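Local coordinates for short chain dehydrogenase (PDB 3G1T), which probably catalyses NAD(P)-dependent oxidation or reduction, as other short-chain dehydrogenases do, at residues A[31-36]-A[57-62]; A[196-200]-A[243-247]. All blocks are in the same frame, centred on the assembly; numbering follows the deposited sequence.

Interaction 1: residues A[31-36]-A[57-62]; sequences ALTYAR and HIADEQ
His57 lays the face of its imidazole against Leu32, whose CD2 stands 3.8 Å from the ring centroid and only 7° off the ring normal, a CH-pi contact. The histidine CG lies anti to the backbone N, which carries the ring out over the leucine methyl. One residue on, Ile58 spreads its branches along the neighbouring helix: CG1 packs on Leu32 CD2, CG2 sits 3.6 Å from Ala35 CB, and CD1 reaches Ala31 CB and the carbonyl of Ala31. The segments 31-36 and 57-62 run nearly parallel, their axes 10.2 Å apart at closest approach and inclined by 19°, as expected of successive right-handed beta-alpha-beta crossovers in a Rossmann fold; Ala31 and Ala35 also rest on strand 40-45, which connects helix 25-36 to helix 48-62 in the sequence. Glu61, extended beyond CG, meets Arg36 side-on in a bidentate salt bridge. Arg36 NE donates to Glu61 OE1 at 2.7 Å, and Arg36 NH2 to Glu61 OE2 at 2.8 Å, almost straight and on the syn lone pair; guanidinium and carboxylate are nearly coplanar, 12° apart. A water lies within hydrogen-bonding distance of both Glu61 OE1 and Leu32 O. Gln62 bends at chi2, bringing its CD to 3.5 Å from Ala35 O and its OE1 alongside Arg36 CA.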
loop_
_atom_site.group_PDB
_atom_site.type_symbol
_atom_site.label_atom_id
_atom_site.label_comp_id
_atom_site.label_asym_id
_atom_site.label_seq_id
_atom_site.Cartn_x
_atom_site.Cartn_y
_atom_site.Cartn_z
ATOM N N ALA A 31 0.507 3.280 -26.079
ATOM C CA ALA A 31 1.012 4.482 -26.813
ATOM C C ALA A 31 0.687 4.407 -28.344
ATOM O O ALA A 31 0.125 5.331 -28.967
ATOM C CB ALA A 31 2.467 4.699 -26.549
ATOM N N LEU A 32 1.042 3.284 -28.975
ATOM C CA LEU A 32 0.646 3.024 -30.364
ATOM C C LEU A 32 -0.833 3.125 -30.640
ATOM O O LEU A 32 -1.228 3.780 -31.623
ATOM C CB LEU A 32 1.063 1.602 -30.750
ATOM C CG LEU A 32 2.577 1.474 -30.953
ATOM C CD1 LEU A 32 2.789 -0.053 -31.166
ATOM C CD2 LEU A 32 3.116 2.243 -32.157
ATOM N N THR A 33 -1.647 2.436 -29.812
ATOM C CA THR A 33 -3.097 2.373 -29.962
ATOM C C THR A 33 -3.709 3.769 -29.733
ATOM O O THR A 33 -4.550 4.235 -30.514
ATOM C CB THR A 33 -3.762 1.408 -28.931
ATOM O OG1 THR A 33 -3.167 0.116 -28.962
ATOM C CG2 THR A 33 -5.208 1.207 -29.269
ATOM N N TYR A 34 -3.293 4.431 -28.677
ATOM C CA TYR A 34 -3.806 5.845 -28.478
ATOM C C TYR A 34 -3.491 6.781 -29.653
ATOM O O TYR A 34 -4.383 7.510 -30.101
ATOM C CB TYR A 34 -3.325 6.428 -27.151
ATOM C CG TYR A 34 -3.821 5.753 -25.910
ATOM C CD1 TYR A 34 -4.991 4.982 -25.915
ATOM C CD2 TYR A 34 -3.128 5.933 -24.714
ATOM C CE1 TYR A 34 -5.453 4.358 -24.729
ATOM C CE2 TYR A 34 -3.560 5.350 -23.517
ATOM C CZ TYR A 34 -4.712 4.597 -23.511
ATOM O OH TYR A 34 -5.147 4.096 -22.295
ATOM N N ALA A 35 -2.254 6.719 -30.183
ATOM C CA ALA A 35 -1.879 7.483 -31.404
ATOM C C ALA A 35 -2.767 7.082 -32.608
ATOM O O ALA A 35 -3.247 7.951 -33.368
ATOM C CB ALA A 35 -0.401 7.328 -31.672
ATOM N N ARG A 36 -3.028 5.783 -32.778
ATOM C CA ARG A 36 -3.905 5.325 -33.857
ATOM C C ARG A 36 -5.363 5.786 -33.775
ATOM O O ARG A 36 -6.033 5.940 -34.835
ATOM C CB ARG A 36 -3.829 3.813 -33.975
ATOM C CG ARG A 36 -2.483 3.299 -34.533
ATOM C CD ARG A 36 -2.274 1.786 -34.225
ATOM N NE ARG A 36 -0.941 1.340 -34.687
ATOM C CZ ARG A 36 -0.279 0.276 -34.210
ATOM N NH1 ARG A 36 -0.799 -0.435 -33.226
ATOM N NH2 ARG A 36 0.935 -0.040 -34.689
ATOM N N HIS A 57 8.193 4.734 -34.401
ATOM C CA HIS A 57 7.164 3.847 -34.934
ATOM C C HIS A 57 5.876 4.668 -35.069
ATOM O O HIS A 57 5.250 4.642 -36.109
ATOM C CB HIS A 57 7.047 2.599 -34.011
ATOM C CG HIS A 57 6.071 1.538 -34.465
ATOM N ND1 HIS A 57 6.060 0.270 -33.917
ATOM C CD2 HIS A 57 5.107 1.532 -35.421
ATOM C CE1 HIS A 57 5.104 -0.458 -34.478
ATOM N NE2 HIS A 57 4.519 0.278 -35.405
ATOM N N ILE A 58 5.514 5.463 -34.058
ATOM C CA ILE A 58 4.277 6.268 -34.112
ATOM C C ILE A 58 4.457 7.317 -35.230
ATOM O O ILE A 58 3.523 7.527 -36.023
ATOM C CB ILE A 58 3.965 6.927 -32.717
ATOM C CG1 ILE A 58 3.464 5.888 -31.704
ATOM C CG2 ILE A 58 2.961 8.160 -32.813
ATOM C CD1 ILE A 58 3.548 6.365 -30.199
ATOM N N ALA A 59 5.641 7.946 -35.297
ATOM C CA ALA A 59 5.945 8.952 -36.350
ATOM C C ALA A 59 5.821 8.356 -37.732
ATOM O O ALA A 59 5.194 8.960 -38.618
ATOM C CB ALA A 59 7.298 9.561 -36.184
ATOM N N ASP A 60 6.345 7.144 -37.887
ATOM C CA ASP A 60 6.178 6.398 -39.173
ATOM C C ASP A 60 4.728 6.148 -39.561
ATOM O O ASP A 60 4.407 6.006 -40.749
ATOM C CB ASP A 60 6.894 5.062 -39.147
ATOM C CG ASP A 60 8.398 5.206 -39.102
ATOM O OD1 ASP A 60 8.877 6.321 -39.377
ATOM O OD2 ASP A 60 9.072 4.196 -38.777
ATOM N N GLU A 61 3.853 6.051 -38.570
ATOM C CA GLU A 61 2.439 5.858 -38.854
ATOM C C GLU A 61 1.588 7.166 -38.862
ATOM O O GLU A 61 0.656 7.269 -39.638
ATOM C CB GLU A 61 1.827 4.886 -37.852
ATOM C CG GLU A 61 2.054 3.427 -38.084
ATOM C CD GLU A 61 1.560 2.603 -36.892
ATOM O OE1 GLU A 61 0.557 3.036 -36.217
ATOM O OE2 GLU A 61 2.176 1.559 -36.601
ATOM N N GLN A 62 1.861 8.123 -37.966
ATOM C CA GLN A 62 1.024 9.342 -37.791
ATOM C C GLN A 62 1.601 10.595 -38.444
ATOM O O GLN A 62 0.868 11.591 -38.649
ATOM C CB GLN A 62 0.780 9.650 -36.303
ATOM C CG GLN A 62 0.179 8.475 -35.460
ATOM C CD GLN A 62 -1.051 7.787 -36.049
ATOM O OE1 GLN A 62 -1.237 6.587 -35.862
ATOM N NE2 GLN A 62 -1.879 8.527 -36.770
HETATM O O HOH W 1 0.667 4.661 -33.922
#

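Interaction 2: residues A[196-200]-A[243-247]; sequences NPGGT and FDAQP
Asn196 and Asp244 form a parallel beta bridge at the ends of strands 190-196 and 242-244, and their side chains meet on the same face of the sheet. The backbone of Asn196 is held at both its polar atoms: its N donates to Phe243 O at 2.8 Å, almost straight, and its O accepts from Ala245 N at 3.1 Å. A water donates to that same oxygen and accepts from Gln246 N, extending the link past the last strand pairing.

The Asn196 side chain swings CG anti to the backbone N (chi1 169°), and its amide then works in two directions. ND2 donates to Asp244 OD2 at 3.1 Å; the partner lies near the amide plane, yet the carboxylate is approached from above its own plane, the two groups being turned 80° apart. Asp244 OD2 is also engaged by Arg158 in a salt bridge, so the asparagine is a second partner. At the other end of the amide, OD1 accepts from Gly198 N at 3.0 Å, closing an Asx turn.

Beyond the turn, Gly198 adopts a positive phi, which by itself favours glycine, and Thr200 OG1 donates to Gly198 O. Ala245 places CB 3.5 Å from Pro197 O. The sequence Asn-Pro-Gly-Gly after the sixth strand fits the Pro-Gly motif of short-chain dehydrogenases, a loop that in relatives borders the cofactor site.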
loop_
_atom_site.group_PDB
_atom_site.type_symbol
_atom_site.label_atom_id
_atom_site.label_comp_id
_atom_site.label_asym_id
_atom_site.label_seq_id
_atom_site.Cartn_x
_atom_site.Cartn_y
_atom_site.Cartn_z
ATOM N N ASN A 196 -6.738 -3.618 -14.248
ATOM C CA ASN A 196 -6.020 -4.909 -14.034
ATOM C C ASN A 196 -5.889 -5.600 -15.392
ATOM O O ASN A 196 -6.888 -6.134 -15.886
ATOM C CB ASN A 196 -6.801 -5.786 -13.062
ATOM C CG ASN A 196 -6.256 -7.233 -13.020
ATOM O OD1 ASN A 196 -5.085 -7.456 -13.314
ATOM N ND2 ASN A 196 -7.133 -8.216 -12.735
ATOM N N PRO A 197 -4.670 -5.629 -15.985
ATOM C CA PRO A 197 -4.643 -6.204 -17.331
ATOM C C PRO A 197 -4.987 -7.694 -17.331
ATOM O O PRO A 197 -5.358 -8.202 -18.380
ATOM C CB PRO A 197 -3.207 -5.983 -17.829
ATOM C CG PRO A 197 -2.407 -5.668 -16.679
ATOM C CD PRO A 197 -3.343 -5.198 -15.546
ATOM N N GLY A 198 -4.884 -8.376 -16.182
ATOM C CA GLY A 198 -5.058 -9.863 -16.161
ATOM C C GLY A 198 -3.797 -10.457 -16.769
ATOM O O GLY A 198 -2.851 -9.731 -17.180
ATOM N N GLY A 199 -3.772 -11.776 -16.807
ATOM C CA GLY A 199 -2.610 -12.475 -17.407
ATOM C C GLY A 199 -2.411 -12.135 -18.897
ATOM O O GLY A 199 -3.214 -12.549 -19.741
ATOM N N THR A 200 -1.316 -11.441 -19.214
ATOM C CA THR A 200 -1.118 -10.957 -20.594
ATOM C C THR A 200 0.277 -11.329 -20.989
ATOM O O THR A 200 1.161 -11.450 -20.110
ATOM C CB THR A 200 -1.313 -9.391 -20.633
ATOM O OG1 THR A 200 -2.602 -9.072 -20.098
ATOM C CG2 THR A 200 -1.180 -8.794 -22.032
ATOM N N PHE A 243 -11.144 -1.895 -12.946
ATOM C CA PHE A 243 -11.677 -2.688 -14.048
ATOM C C PHE A 243 -10.767 -3.821 -14.437
ATOM O O PHE A 243 -9.541 -3.651 -14.521
ATOM C CB PHE A 243 -11.888 -1.845 -15.300
ATOM C CG PHE A 243 -12.887 -0.676 -15.092
ATOM C CD1 PHE A 243 -14.265 -0.901 -15.254
ATOM C CD2 PHE A 243 -12.417 0.595 -14.731
ATOM C CE1 PHE A 243 -15.202 0.198 -15.103
ATOM C CE2 PHE A 243 -13.342 1.678 -14.492
ATOM C CZ PHE A 243 -14.685 1.485 -14.717
ATOM N N ASP A 244 -11.372 -4.976 -14.710
ATOM C CA ASP A 244 -10.612 -6.112 -15.275
ATOM C C ASP A 244 -10.680 -6.150 -16.802
ATOM O O ASP A 244 -11.769 -6.151 -17.381
ATOM C CB ASP A 244 -11.145 -7.439 -14.784
ATOM C CG ASP A 244 -10.783 -7.731 -13.327
ATOM O OD1 ASP A 244 -11.274 -8.764 -12.807
ATOM O OD2 ASP A 244 -10.019 -6.991 -12.705
ATOM N N ALA A 245 -9.526 -6.054 -17.418
ATOM C CA ALA A 245 -9.408 -6.260 -18.891
ATOM C C ALA A 245 -9.915 -7.644 -19.354
ATOM O O ALA A 245 -10.423 -7.780 -20.490
ATOM C CB ALA A 245 -7.976 -6.010 -19.332
ATOM N N GLN A 246 -9.770 -8.650 -18.504
ATOM C CA GLN A 246 -10.186 -9.983 -18.829
ATOM C C GLN A 246 -10.969 -10.579 -17.645
ATOM O O GLN A 246 -10.384 -11.238 -16.775
ATOM C CB GLN A 246 -8.944 -10.849 -19.138
ATOM C CG GLN A 246 -7.901 -10.241 -20.132
ATOM C CD GLN A 246 -6.674 -11.114 -20.215
ATOM O OE1 GLN A 246 -5.605 -10.715 -19.789
ATOM N NE2 GLN A 246 -6.848 -12.346 -20.668
ATOM N N PRO A 247 -12.295 -10.350 -17.581
ATOM C CA PRO A 247 -13.059 -10.802 -16.396
ATOM C C PRO A 247 -13.462 -12.290 -16.427
ATOM O O PRO A 247 -13.729 -12.891 -15.363
ATOM C CB PRO A 247 -14.309 -9.886 -16.403
ATOM C CG PRO A 247 -14.122 -8.942 -17.624
ATOM C CD PRO A 247 -13.141 -9.599 -18.525
HETATM O O HOH W 2 -8.110 -8.715 -15.995
#

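Overall arrangement
Both contacts belong to one doubly wound Rossmann fold, but they share no helix or strand and their centres lie 23 Å apart. Interaction 1 joins helices 25-36 and 48-62 beside the sheet. Its buried half is hydrocarbon, resting on strand 40-45, while charged and polar groups lie on its more exposed side, so that side chains do nearly all the work. Interaction 2, also partly buried, with only Asn196 and Thr200 buried among its touching residues, extends the sheet at strand 242-244, the outermost within this chain; backbone bonds, an Asx turn and a water prevail there over apolar packing. Helix 224-231 is a common neighbour, touched by Thr33 and Tyr34 of 31-36 and by Pro197, Phe243 and Ala245 of interaction 2.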